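Local coordinates for D-3-phosphoglycerate dehydrogenase-related protein (Vibrio cholerae, PDB 4S1V) that probably catalyses the NAD-dependent oxidation of 3-phosphoglycerate or a related D-2-hydroxyacid, as an enzyme of the D-isomer-specific 2-hydroxyacid dehydrogenase family, at residues R161-G166 / L188-A193. Sequence-based numbering, arbitrary orientation.
Sequences RIAQFG and LGYQAA
The phenolic oxygen of Y190 meets helix 157-168 at A163 and Q164, with A163 CB 3.7 Å from Y190 OH and both the backbone N and CG of Q164 farther off. At 3.9 Å from Y190 OH, the backbone N of Q164 is too distant for a hydrogen bond; the other neighbours are carbons, and the hydroxyl simply rests against the helix surface. Most of the contact is apolar: the methyl of A163 comes to the CE2–CZ end of the tyrosine ring, its CB 3.5 Å from Y190 CE2 and slightly farther from CZ. The nearest alpha carbons, those of A163 and Y190, are 8.5 Å apart. With CG of Y190 turned away from its own carbonyl carbon (chi1 -51°), the ring reaches across this gap. Q164 adds a lesser touch at the outer border, where its CG passes the hydroxyl; its chain is extended beyond CG, and the amide and ring planes stand 87° apart. Behind Y190, L188 CB stands over one ring face, offset toward the rim. The chain reaches the tyrosine through G189, whose positive phi (88°) closes the preceding helix in a Schellman motif and redirects the backbone into strand 191-192. In the Rossmann-type NAD-binding domain, helix 157-168 begins within a probable GxGxxG pattern, whose last glycine lies in its first turn, and links strands 150-153 and 173-176 as a beta-alpha-beta crossover. A163 also touches I152 and I173 in those strands, and Y190 likewise rests on I173, while Q191 pairs through its backbone with I173 and V175. Y190 thus packs between the helix and the end of the parallel sheet where strand 191-192 is outermost; elsewhere on the helix, I162 packs on helix 104-119 and F165 stacks with F169 of the second subunit.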
loop_
_atom_site.group_PDB
_atom_site.type_symbol
_atom_site.label_atom_id
_atom_site.label_comp_id
_atom_site.label_asym_id
_atom_site.label_seq_id
_atom_site.Cartn_x
_atom_site.Cartn_y
_atom_site.Cartn_z
ATOM N N ARG C 161 -9.950 13.841 -32.717
ATOM C CA ARG C 161 -10.857 13.007 -31.949
ATOM C C ARG C 161 -10.743 13.256 -30.452
ATOM O O ARG C 161 -11.756 13.274 -29.754
ATOM C CB ARG C 161 -10.646 11.532 -32.283
ATOM C CG ARG C 161 -11.199 11.185 -33.655
ATOM C CD ARG C 161 -10.924 9.762 -34.082
ATOM N NE ARG C 161 -11.192 9.634 -35.516
ATOM C CZ ARG C 161 -12.334 9.205 -36.043
ATOM N NH1 ARG C 161 -13.342 8.818 -35.275
ATOM N NH2 ARG C 161 -12.458 9.146 -37.356
ATOM N N ILE C 162 -9.513 13.456 -29.975
ATOM C CA ILE C 162 -9.250 13.775 -28.566
ATOM C C ILE C 162 -9.896 15.109 -28.183
ATOM O O ILE C 162 -10.487 15.234 -27.106
ATOM C CB ILE C 162 -7.728 13.771 -28.260
ATOM C CG1 ILE C 162 -7.088 12.413 -28.617
ATOM C CG2 ILE C 162 -7.439 14.109 -26.805
ATOM C CD1 ILE C 162 -7.781 11.199 -28.037
ATOM N N ALA C 163 -9.783 16.097 -29.074
ATOM C CA ALA C 163 -10.437 17.405 -28.907
ATOM C C ALA C 163 -11.951 17.287 -28.785
ATOM O O ALA C 163 -12.544 17.906 -27.912
ATOM C CB ALA C 163 -10.073 18.334 -30.051
ATOM N N GLN C 164 -12.572 16.485 -29.651
ATOM C CA GLN C 164 -14.020 16.280 -29.584
ATOM C C GLN C 164 -14.409 15.627 -28.264
ATOM O O GLN C 164 -15.450 15.963 -27.695
ATOM C CB GLN C 164 -14.515 15.429 -30.760
ATOM C CG GLN C 164 -14.522 16.173 -32.085
ATOM C CD GLN C 164 -14.694 15.266 -33.285
ATOM O OE1 GLN C 164 -14.363 14.074 -33.245
ATOM N NE2 GLN C 164 -15.210 15.830 -34.376
ATOM N N PHE C 165 -13.564 14.707 -27.783
ATOM C CA PHE C 165 -13.785 14.069 -26.488
ATOM C C PHE C 165 -13.725 15.112 -25.374
ATOM O O PHE C 165 -14.643 15.211 -24.577
ATOM C CB PHE C 165 -12.786 12.914 -26.211
ATOM C CG PHE C 165 -12.859 11.755 -27.202
ATOM C CD1 PHE C 165 -14.025 11.491 -27.946
ATOM C CD2 PHE C 165 -11.764 10.907 -27.365
ATOM C CE1 PHE C 165 -14.081 10.423 -28.842
ATOM C CE2 PHE C 165 -11.813 9.833 -28.260
ATOM C CZ PHE C 165 -12.974 9.594 -29.005
ATOM N N GLY C 166 -12.642 15.887 -25.321
ATOM C CA GLY C 166 -12.491 16.915 -24.280
ATOM C C GLY C 166 -13.668 17.881 -24.283
ATOM O O GLY C 166 -14.213 18.223 -23.239
ATOM N N LEU C 188 -12.208 25.038 -36.126
ATOM C CA LEU C 188 -13.117 24.233 -35.321
ATOM C C LEU C 188 -13.628 24.981 -34.078
ATOM O O LEU C 188 -14.506 24.491 -33.371
ATOM C CB LEU C 188 -12.461 22.898 -34.933
ATOM C CG LEU C 188 -12.093 21.970 -36.103
ATOM C CD1 LEU C 188 -11.253 20.782 -35.633
ATOM C CD2 LEU C 188 -13.332 21.510 -36.872
ATOM N N GLY C 189 -13.076 26.162 -33.815
ATOM C CA GLY C 189 -13.521 26.995 -32.698
ATOM C C GLY C 189 -12.827 26.692 -31.380
ATOM O O GLY C 189 -13.331 27.057 -30.315
ATOM N N TYR C 190 -11.677 26.016 -31.460
ATOM C CA TYR C 190 -10.803 25.787 -30.309
ATOM C C TYR C 190 -9.792 26.927 -30.194
ATOM O O TYR C 190 -9.757 27.821 -31.039
ATOM C CB TYR C 190 -10.043 24.461 -30.446
ATOM C CG TYR C 190 -10.879 23.236 -30.758
ATOM C CD1 TYR C 190 -12.120 23.018 -30.146
ATOM C CD2 TYR C 190 -10.407 22.272 -31.644
ATOM C CE1 TYR C 190 -12.865 21.885 -30.434
ATOM C CE2 TYR C 190 -11.140 21.134 -31.926
ATOM C CZ TYR C 190 -12.363 20.944 -31.322
ATOM O OH TYR C 190 -13.083 19.806 -31.620
ATOM N N GLN C 191 -8.972 26.907 -29.150
ATOM C CA GLN C 191 -7.926 27.918 -29.019
ATOM C C GLN C 191 -6.630 27.438 -29.658
ATOM O O GLN C 191 -6.330 26.243 -29.645
ATOM C CB GLN C 191 -7.672 28.270 -27.553
ATOM C CG GLN C 191 -8.914 28.642 -26.764
ATOM C CD GLN C 191 -8.607 28.871 -25.300
ATOM O OE1 GLN C 191 -7.898 29.814 -24.946
ATOM N NE2 GLN C 191 -9.147 28.012 -24.434
ATOM N N ALA C 192 -5.884 28.381 -30.230
ATOM C CA ALA C 192 -4.497 28.150 -30.614
ATOM C C ALA C 192 -3.589 28.838 -29.605
ATOM O O ALA C 192 -3.763 30.027 -29.315
ATOM C CB ALA C 192 -4.226 28.675 -32.014
ATOM N N ALA C 193 -2.634 28.082 -29.061
ATOM C CA ALA C 193 -1.625 28.637 -28.167
ATOM C C ALA C 193 -0.744 29.620 -28.934
ATOM O O ALA C 193 -0.409 29.377 -30.097
ATOM C CB ALA C 193 -0.781 27.524 -27.553
#